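Local coordinates for protein putative secreted lipase (Streptomyces sp. W007, PDB 5H6B) that is a thermostable, probably secreted triacylglycerol lipase that hydrolyses ester bonds of fats, probably by the serine-nucleophile mechanism of the alpha/beta-hydrolase fold, at residues N18-K23 against V91-D96; K82-L87 against K120-A125; R217-Q222 against F243-N248. All blocks are in the same frame, centred on the assembly; numbering follows the deposited sequence.

Contact 1: residues N18-K23 against V91-D96; sequences NDYSCK and VDKVLD
Tyr20 brings its ring up to Val94 and Lys93, and this one side chain is what residues 18-23 bring against residues 91-96. Asn18 comes first, just after the edge strand 16-17. Its OD1 accepts a hydrogen bond from Ser62 N on strand 59-63, which ties the start of the loop to the sheet. Asp19 then shapes the turn. Asp19 OD1 takes two bonds from Ser21, one from N at 2.9 Å and one from OG at 2.7 Å. The first makes an Asx turn, inside a type I beta turn closed by Cys22 N on Asp19 O at 3.0 Å. Tyr20 is the second residue of that turn. Its CG is anti to the carbonyl carbon (chi1 -70°), which brings CE2 within contact distance of the helix. Tyr20 CE2 lies 4.2 Å from Val94 CG2 and 4.5 Å from Lys93 CG. The ring is oblique to both. In the alpha/beta-hydrolase fold this places an N-terminal loop beside a helix that packs on the sheet. Phe61 of strand 59-63 meets both Tyr20 and Val94. Cys22 follows, in a disulfide to Cys59. Lys23 NZ makes a weak hydrogen bond with Ala97 O, near the end of the same helix.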
loop_
_atom_site.group_PDB
_atom_site.type_symbol
_atom_site.label_atom_id
_atom_site.label_comp_id
_atom_site.label_asym_id
_atom_site.label_seq_id
_atom_site.Cartn_x
_atom_site.Cartn_y
_atom_site.Cartn_z
ATOM N N ASN A 18 7.414 -7.385 -12.228
ATOM C CA ASN A 18 8.022 -6.414 -13.121
ATOM C C ASN A 18 8.458 -6.995 -14.477
ATOM O O ASN A 18 9.381 -6.488 -15.120
ATOM C CB ASN A 18 9.161 -5.667 -12.406
ATOM C CG ASN A 18 8.648 -4.785 -11.296
ATOM O OD1 ASN A 18 7.475 -4.410 -11.281
ATOM N ND2 ASN A 18 9.518 -4.433 -10.375
ATOM N N ASP A 19 7.737 -8.021 -14.914
ATOM C CA ASP A 19 7.875 -8.572 -16.244
ATOM C C ASP A 19 6.791 -7.896 -17.095
ATOM O O ASP A 19 5.611 -8.265 -17.029
ATOM C CB ASP A 19 7.709 -10.093 -16.196
ATOM C CG ASP A 19 7.759 -10.750 -17.573
ATOM O OD1 ASP A 19 7.686 -10.046 -18.614
ATOM O OD2 ASP A 19 7.850 -11.994 -17.604
ATOM N N TYR A 20 7.208 -6.921 -17.903
ATOM C CA TYR A 20 6.301 -6.170 -18.788
ATOM C C TYR A 20 5.795 -6.915 -20.039
ATOM O O TYR A 20 5.039 -6.347 -20.811
ATOM C CB TYR A 20 6.931 -4.820 -19.163
ATOM C CG TYR A 20 6.980 -3.896 -17.962
ATOM C CD1 TYR A 20 8.056 -3.929 -17.054
ATOM C CD2 TYR A 20 5.924 -3.017 -17.700
ATOM C CE1 TYR A 20 8.082 -3.095 -15.942
ATOM C CE2 TYR A 20 5.937 -2.181 -16.589
ATOM C CZ TYR A 20 7.013 -2.220 -15.716
ATOM O OH TYR A 20 6.998 -1.389 -14.622
ATOM N N SER A 21 6.200 -8.169 -20.233
ATOM C CA SER A 21 5.569 -9.046 -21.218
ATOM C C SER A 21 4.422 -9.868 -20.593
ATOM O O SER A 21 3.751 -10.618 -21.303
ATOM C CB SER A 21 6.614 -9.970 -21.850
ATOM O OG SER A 21 6.930 -11.050 -20.983
ATOM N N CYS A 22 4.189 -9.715 -19.285
ATOM C CA CYS A 22 3.120 -10.436 -18.590
ATOM C C CYS A 22 1.744 -9.992 -19.095
ATOM O O CYS A 22 1.517 -8.799 -19.364
ATOM C CB CYS A 22 3.204 -10.254 -17.059
ATOM S SG CYS A 22 2.409 -11.566 -16.092
ATOM N N LYS A 23 0.860 -10.981 -19.251
ATOM C CA LYS A 23 -0.510 -10.789 -19.732
ATOM C C LYS A 23 -1.447 -11.461 -18.723
ATOM O O LYS A 23 -1.419 -12.693 -18.583
ATOM C CB LYS A 23 -0.702 -11.383 -21.143
ATOM C CG LYS A 23 -0.740 -10.344 -22.264
ATOM C CD LYS A 23 0.641 -9.809 -22.631
ATOM C CE LYS A 23 0.537 -8.447 -23.301
ATOM N NZ LYS A 23 1.876 -7.913 -23.681
ATOM N N VAL A 91 0.925 3.449 -13.290
ATOM C CA VAL A 91 -0.277 2.655 -13.592
ATOM C C VAL A 91 -0.602 2.698 -15.098
ATOM O O VAL A 91 -0.913 1.664 -15.683
ATOM C CB VAL A 91 -1.515 3.079 -12.755
ATOM C CG1 VAL A 91 -2.774 2.349 -13.228
ATOM C CG2 VAL A 91 -1.297 2.794 -11.275
ATOM N N ASP A 92 -0.525 3.882 -15.708
ATOM C CA ASP A 92 -0.736 4.032 -17.163
ATOM C C ASP A 92 0.217 3.123 -17.942
ATOM O O ASP A 92 -0.207 2.397 -18.835
ATOM C CB ASP A 92 -0.575 5.500 -17.609
ATOM C CG ASP A 92 -1.713 6.413 -17.109
ATOM O OD1 ASP A 92 -2.841 5.929 -16.885
ATOM O OD2 ASP A 92 -1.486 7.635 -16.946
ATOM N N LYS A 93 1.485 3.131 -17.551
ATOM C CA LYS A 93 2.529 2.292 -18.165
ATOM C C LYS A 93 2.282 0.787 -18.020
ATOM O O LYS A 93 2.563 0.008 -18.944
ATOM C CB LYS A 93 3.878 2.678 -17.552
ATOM C CG LYS A 93 5.113 1.942 -18.054
ATOM C CD LYS A 93 6.369 2.423 -17.327
ATOM C CE LYS A 93 6.526 3.941 -17.410
ATOM N NZ LYS A 93 7.929 4.390 -17.220
ATOM N N VAL A 94 1.758 0.376 -16.868
ATOM C CA VAL A 94 1.405 -1.037 -16.634
ATOM C C VAL A 94 0.160 -1.441 -17.461
ATOM O O VAL A 94 0.090 -2.560 -18.000
ATOM C CB VAL A 94 1.196 -1.326 -15.113
ATOM C CG1 VAL A 94 0.653 -2.725 -14.868
ATOM C CG2 VAL A 94 2.497 -1.150 -14.337
ATOM N N LEU A 95 -0.818 -0.543 -17.540
ATOM C CA LEU A 95 -2.021 -0.790 -18.348
ATOM C C LEU A 95 -1.720 -0.763 -19.859
ATOM O O LEU A 95 -2.130 -1.680 -20.575
ATOM C CB LEU A 95 -3.146 0.186 -17.971
ATOM C CG LEU A 95 -3.655 0.040 -16.524
ATOM C CD1 LEU A 95 -4.804 1.006 -16.237
ATOM C CD2 LEU A 95 -4.076 -1.389 -16.215
ATOM N N ASP A 96 -0.969 0.246 -20.319
ATOM C CA ASP A 96 -0.487 0.317 -21.720
ATOM C C ASP A 96 0.212 -0.972 -22.161
ATOM O O ASP A 96 0.041 -1.386 -23.289
ATOM C CB ASP A 96 0.457 1.519 -21.958
ATOM C CG ASP A 96 -0.264 2.880 -21.911
ATOM O OD1 ASP A 96 -1.512 2.928 -21.821
ATOM O OD2 ASP A 96 0.428 3.924 -21.955
#

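Contact 2: residues K82-L87 against K120-A125; sequences KSAEQL and KFLGGA
Leu122 points its side chain at helix 80-98 and brings one methyl, CD1, against Ala84 and Glu85. Its CG stands anti to the carbonyl carbon and beside the backbone N (chi1 -52°). Leu122 CD1 lies 3.6 Å from Ala84 O and 4.1 Å from Ala84 CB. Ala84 also points toward this segment, and its CB touches Tyr117 as well. Glu85 meets the leucine differently, the two side chains running roughly perpendicular. The Glu85 side chain starts with CG anti to the backbone N, then bends at chi2 (49°). The bend brings Glu85 OE1 to 3.9 Å from Leu122 CD1. Leu122 is the first residue to leave helical angles after helix 115-121. The contact thus joins the end of that helix to the flank of helix 80-98, two of the helices around the central parallel sheet of the alpha/beta-hydrolase fold. Glu85 OE1 also lies close to Asp88 OD2, a like charge. The Glu85 side chain is about 6 Å from a bound zinc ion, which may ease the crowding of negative charge. No hydrogen bond crosses between 82-87 and 120-125, and the join therefore rests on van der Waals contact of one methyl.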
loop_
_atom_site.group_PDB
_atom_site.type_symbol
_atom_site.label_atom_id
_atom_site.label_comp_id
_atom_site.label_asym_id
_atom_site.label_seq_id
_atom_site.Cartn_x
_atom_site.Cartn_y
_atom_site.Cartn_z
ATOM N N LYS A 82 3.516 14.801 -5.511
ATOM C CA LYS A 82 4.421 14.340 -6.585
ATOM C C LYS A 82 4.479 12.813 -6.638
ATOM O O LYS A 82 4.512 12.216 -7.724
ATOM C CB LYS A 82 5.855 14.868 -6.408
ATOM C CG LYS A 82 6.014 16.379 -6.327
ATOM C CD LYS A 82 5.563 17.089 -7.589
ATOM C CE LYS A 82 5.783 18.581 -7.444
ATOM N NZ LYS A 82 5.492 19.285 -8.718
ATOM N N SER A 83 4.505 12.180 -5.469
ATOM C CA SER A 83 4.510 10.713 -5.419
ATOM C C SER A 83 3.268 10.098 -6.089
ATOM O O SER A 83 3.364 9.100 -6.830
ATOM C CB SER A 83 4.660 10.224 -3.981
ATOM O OG SER A 83 5.972 10.483 -3.491
ATOM N N ALA A 84 2.114 10.708 -5.842
ATOM C CA ALA A 84 0.870 10.286 -6.479
ATOM C C ALA A 84 0.923 10.445 -7.992
ATOM O O ALA A 84 0.327 9.642 -8.705
ATOM C CB ALA A 84 -0.315 11.056 -5.902
ATOM N N GLU A 85 1.628 11.468 -8.481
ATOM C CA GLU A 85 1.812 11.638 -9.927
ATOM C C GLU A 85 2.707 10.555 -10.497
ATOM O O GLU A 85 2.430 10.052 -11.581
ATOM C CB GLU A 85 2.330 13.039 -10.291
ATOM C CG GLU A 85 2.629 13.287 -11.785
ATOM C CD GLU A 85 1.507 12.871 -12.763
ATOM O OE1 GLU A 85 0.298 12.994 -12.427
ATOM O OE2 GLU A 85 1.842 12.418 -13.891
ATOM N N GLN A 86 3.756 10.162 -9.774
ATOM C CA GLN A 86 4.594 9.015 -10.217
ATOM C C GLN A 86 3.769 7.731 -10.341
ATOM O O GLN A 86 3.948 6.939 -11.277
ATOM C CB GLN A 86 5.748 8.761 -9.252
ATOM C CG GLN A 86 6.781 9.856 -9.186
ATOM C CD GLN A 86 7.797 9.577 -8.110
ATOM O OE1 GLN A 86 7.562 9.822 -6.932
ATOM N NE2 GLN A 86 8.935 9.052 -8.509
ATOM N N LEU A 87 2.875 7.535 -9.374
ATOM C CA LEU A 87 1.963 6.390 -9.363
ATOM C C LEU A 87 1.045 6.424 -10.589
ATOM O O LEU A 87 0.839 5.392 -11.242
ATOM C CB LEU A 87 1.140 6.373 -8.059
ATOM C CG LEU A 87 0.031 5.329 -7.937
ATOM C CD1 LEU A 87 0.616 3.930 -7.973
ATOM C CD2 LEU A 87 -0.792 5.546 -6.673
ATOM N N LYS A 120 -8.545 10.348 -6.048
ATOM C CA LYS A 120 -9.408 11.508 -5.833
ATOM C C LYS A 120 -9.113 12.680 -6.761
ATOM O O LYS A 120 -10.047 13.327 -7.231
ATOM C CB LYS A 120 -9.316 11.989 -4.383
ATOM C CG LYS A 120 -10.049 11.099 -3.398
ATOM C CD LYS A 120 -9.809 11.563 -1.972
ATOM C CE LYS A 120 -10.635 10.758 -0.988
ATOM N NZ LYS A 120 -10.380 11.164 0.423
ATOM N N PHE A 121 -7.833 12.968 -7.002
ATOM C CA PHE A 121 -7.432 14.199 -7.693
ATOM C C PHE A 121 -6.757 14.026 -9.053
ATOM O O PHE A 121 -6.618 15.015 -9.770
ATOM C CB PHE A 121 -6.521 15.026 -6.788
ATOM C CG PHE A 121 -7.117 15.326 -5.449
ATOM C CD1 PHE A 121 -8.271 16.101 -5.347
ATOM C CD2 PHE A 121 -6.540 14.823 -4.280
ATOM C CE1 PHE A 121 -8.832 16.379 -4.104
ATOM C CE2 PHE A 121 -7.094 15.100 -3.035
ATOM C CZ PHE A 121 -8.247 15.876 -2.947
ATOM N N LEU A 122 -6.333 12.812 -9.409
ATOM C CA LEU A 122 -5.662 12.566 -10.687
ATOM C C LEU A 122 -6.414 11.557 -11.553
ATOM O O LEU A 122 -5.817 10.923 -12.421
ATOM C CB LEU A 122 -4.218 12.094 -10.449
ATOM C CG LEU A 122 -3.360 12.972 -9.532
ATOM C CD1 LEU A 122 -1.993 12.334 -9.362
ATOM C CD2 LEU A 122 -3.204 14.403 -10.042
ATOM N N GLY A 123 -7.717 11.418 -11.329
ATOM C CA GLY A 123 -8.558 10.521 -12.130
ATOM C C GLY A 123 -8.238 9.032 -12.102
ATOM O O GLY A 123 -8.563 8.306 -13.050
ATOM N N GLY A 124 -7.622 8.568 -11.014
ATOM C CA GLY A 124 -7.285 7.150 -10.859
ATOM C C GLY A 124 -8.493 6.241 -10.748
ATOM O O GLY A 124 -8.394 5.054 -11.063
ATOM N N ALA A 125 -9.626 6.785 -10.290
ATOM C CA ALA A 125 -10.914 6.052 -10.258
ATOM C C ALA A 125 -11.165 5.227 -11.537
ATOM O O ALA A 125 -11.543 4.055 -11.477
ATOM C CB ALA A 125 -12.065 7.023 -10.039
#

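Contact 3: residues R217-Q222 against F243-N248; sequences RNVLLQ and FHEVAN
Arg217 grips Glu245 in a salt bridge through two nitrogens that share one oxygen. Arg217 NH2 reaches Glu245 OE2 at 2.6 Å, nearly in line with its C-O bond. Arg217 NH1 reaches Glu245 OE2 at 2.8 Å, on the anti side of the carboxylate. OE2 lies at the edge of the guanidinium and in its plane, while the two flat groups are turned 33° apart. Arg217 can reach this far because its chain is extended from CG to NE. The glutamate bends at chi2 (65°) instead, and the two side chains meet almost square to each other. The other oxygen, Glu245 OE1, accepts from Asn248 ND2 at 3.2 Å, from above the carboxylate plane, and also bonds to Thr258 OG1. The pair joins strand 216-220, the outermost strand at one end of the parallel alpha/beta-hydrolase sheet, to helix 240-250. A glutamine in place of Glu245 would probably leave the Arg217 guanidinium without its countercharge and less firmly held in its rotation. Val219 packs beside the salt bridge. Val219 CG2 sits over one face of the Arg217 guanidinium, off-centre and near the edge, and lies 4.0 Å from Glu245 OE2. Leu224 touches both Val219 and Glu245, and Ile195 of the neighbouring strand 191-196 lies against Glu245.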
loop_
_atom_site.group_PDB
_atom_site.type_symbol
_atom_site.label_atom_id
_atom_site.label_comp_id
_atom_site.label_asym_id
_atom_site.label_seq_id
_atom_site.Cartn_x
_atom_site.Cartn_y
_atom_site.Cartn_z
ATOM N N ARG A 217 -14.013 -2.543 3.327
ATOM C CA ARG A 217 -13.899 -3.617 4.287
ATOM C C ARG A 217 -12.696 -3.346 5.187
ATOM O O ARG A 217 -11.575 -3.347 4.716
ATOM C CB ARG A 217 -13.748 -4.953 3.574
ATOM C CG ARG A 217 -13.747 -6.131 4.537
ATOM C CD ARG A 217 -14.179 -7.419 3.846
ATOM N NE ARG A 217 -13.836 -8.610 4.638
ATOM C CZ ARG A 217 -12.611 -9.138 4.753
ATOM N NH1 ARG A 217 -11.572 -8.590 4.131
ATOM N NH2 ARG A 217 -12.419 -10.230 5.504
ATOM N N ASN A 218 -12.935 -3.125 6.476
ATOM C CA ASN A 218 -11.864 -2.904 7.434
ATOM C C ASN A 218 -11.677 -4.178 8.222
ATOM O O ASN A 218 -12.635 -4.713 8.740
ATOM C CB ASN A 218 -12.189 -1.745 8.381
ATOM C CG ASN A 218 -12.140 -0.396 7.684
ATOM O OD1 ASN A 218 -11.140 -0.027 7.079
ATOM N ND2 ASN A 218 -13.229 0.348 7.765
ATOM N N VAL A 219 -10.427 -4.623 8.336
ATOM C CA VAL A 219 -10.078 -5.893 8.939
ATOM C C VAL A 219 -8.994 -5.698 9.991
ATOM O O VAL A 219 -7.964 -5.042 9.745
ATOM C CB VAL A 219 -9.556 -6.851 7.856
ATOM C CG1 VAL A 219 -9.227 -8.221 8.448
ATOM C CG2 VAL A 219 -10.586 -6.969 6.730
ATOM N N LEU A 220 -9.244 -6.258 11.165
ATOM C CA LEU A 220 -8.298 -6.264 12.250
ATOM C C LEU A 220 -7.560 -7.593 12.188
ATOM O O LEU A 220 -8.183 -8.662 12.288
ATOM C CB LEU A 220 -9.012 -6.115 13.590
ATOM C CG LEU A 220 -8.100 -6.036 14.821
ATOM C CD1 LEU A 220 -7.173 -4.832 14.728
ATOM C CD2 LEU A 220 -8.923 -5.988 16.109
ATOM N N LEU A 221 -6.237 -7.516 12.030
ATOM C CA LEU A 221 -5.380 -8.700 11.910
ATOM C C LEU A 221 -5.574 -9.719 13.039
ATOM O O LEU A 221 -5.522 -10.935 12.814
ATOM C CB LEU A 221 -3.897 -8.275 11.879
ATOM C CG LEU A 221 -2.834 -9.366 11.734
ATOM C CD1 LEU A 221 -2.975 -10.003 10.357
ATOM C CD2 LEU A 221 -1.432 -8.793 11.976
ATOM N N GLN A 222 -5.784 -9.220 14.249
ATOM C CA GLN A 222 -5.942 -10.085 15.397
ATOM C C GLN A 222 -7.317 -10.808 15.394
ATOM O O GLN A 222 -7.435 -11.841 16.038
ATOM C CB GLN A 222 -5.673 -9.352 16.703
ATOM C CG GLN A 222 -4.195 -8.972 16.917
ATOM C CD GLN A 222 -3.673 -7.922 15.936
ATOM O OE1 GLN A 222 -2.563 -8.020 15.422
ATOM N NE2 GLN A 222 -4.482 -6.927 15.666
ATOM N N PHE A 243 -0.934 -11.289 4.182
ATOM C CA PHE A 243 -0.887 -11.478 2.724
ATOM C C PHE A 243 -1.982 -12.418 2.178
ATOM O O PHE A 243 -2.474 -12.208 1.071
ATOM C CB PHE A 243 0.525 -11.909 2.265
ATOM C CG PHE A 243 1.631 -10.922 2.619
ATOM C CD1 PHE A 243 1.371 -9.561 2.861
ATOM C CD2 PHE A 243 2.959 -11.355 2.681
ATOM C CE1 PHE A 243 2.407 -8.670 3.170
ATOM C CE2 PHE A 243 3.995 -10.461 2.992
ATOM C CZ PHE A 243 3.717 -9.121 3.228
ATOM N N HIS A 244 -2.375 -13.426 2.955
ATOM C CA HIS A 244 -3.525 -14.261 2.604
ATOM C C HIS A 244 -4.784 -13.426 2.477
ATOM O O HIS A 244 -5.574 -13.613 1.526
ATOM C CB HIS A 244 -3.744 -15.350 3.642
ATOM C CG HIS A 244 -4.694 -16.415 3.205
ATOM N ND1 HIS A 244 -6.042 -16.385 3.512
ATOM C CD2 HIS A 244 -4.490 -17.546 2.486
ATOM C CE1 HIS A 244 -6.623 -17.454 2.993
ATOM N NE2 HIS A 244 -5.705 -18.176 2.370
ATOM N N GLU A 245 -4.961 -12.502 3.431
ATOM C CA GLU A 245 -6.084 -11.565 3.389
ATOM C C GLU A 245 -5.991 -10.633 2.180
ATOM O O GLU A 245 -6.997 -10.326 1.570
ATOM C CB GLU A 245 -6.203 -10.788 4.702
ATOM C CG GLU A 245 -7.538 -10.094 4.904
ATOM C CD GLU A 245 -8.722 -11.062 5.037
ATOM O OE1 GLU A 245 -8.538 -12.293 5.099
ATOM O OE2 GLU A 245 -9.859 -10.579 5.080
ATOM N N VAL A 246 -4.778 -10.242 1.793
ATOM C CA VAL A 246 -4.586 -9.512 0.538
ATOM C C VAL A 246 -5.042 -10.345 -0.672
ATOM O O VAL A 246 -5.691 -9.823 -1.581
ATOM C CB VAL A 246 -3.122 -9.050 0.346
ATOM C CG1 VAL A 246 -2.923 -8.392 -1.016
ATOM C CG2 VAL A 246 -2.724 -8.082 1.444
ATOM N N ALA A 247 -4.674 -11.619 -0.696
ATOM C CA ALA A 247 -5.088 -12.519 -1.775
ATOM C C ALA A 247 -6.627 -12.726 -1.813
ATOM O O ALA A 247 -7.187 -12.853 -2.873
ATOM C CB ALA A 247 -4.366 -13.851 -1.661
ATOM N N ASN A 248 -7.296 -12.711 -0.657
ATOM C CA ASN A 248 -8.771 -12.736 -0.615
ATOM C C ASN A 248 -9.375 -11.526 -1.279
ATOM O O ASN A 248 -10.282 -11.676 -2.111
ATOM C CB ASN A 248 -9.308 -12.820 0.812
ATOM C CG ASN A 248 -9.129 -14.189 1.411
ATOM O OD1 ASN A 248 -8.929 -15.156 0.692
ATOM N ND2 ASN A 248 -9.208 -14.286 2.728
#

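How the contacts relate
Contacts 1 and 2 share helix 80-98. The first uses its later part and the second its earlier part, with centres about 17 Å apart. Their segments alternate along the chain. Both are partly buried and rest on van der Waals contact, with no hydrogen bond between their segments: an aromatic ring meets the helix in contact 1, a leucine methyl in contact 2. Contact 3 comes later in the chain and differs. It is largely buried, though Arg217 is exposed, joins a strand to a helix, and is held by charge. Its centre is about 25 Å from that of contact 2, on the opposite side of the chain's centre. Contact 3 uses one end strand, 216-220; contact 1 starts in the loop just after the other, 16-17.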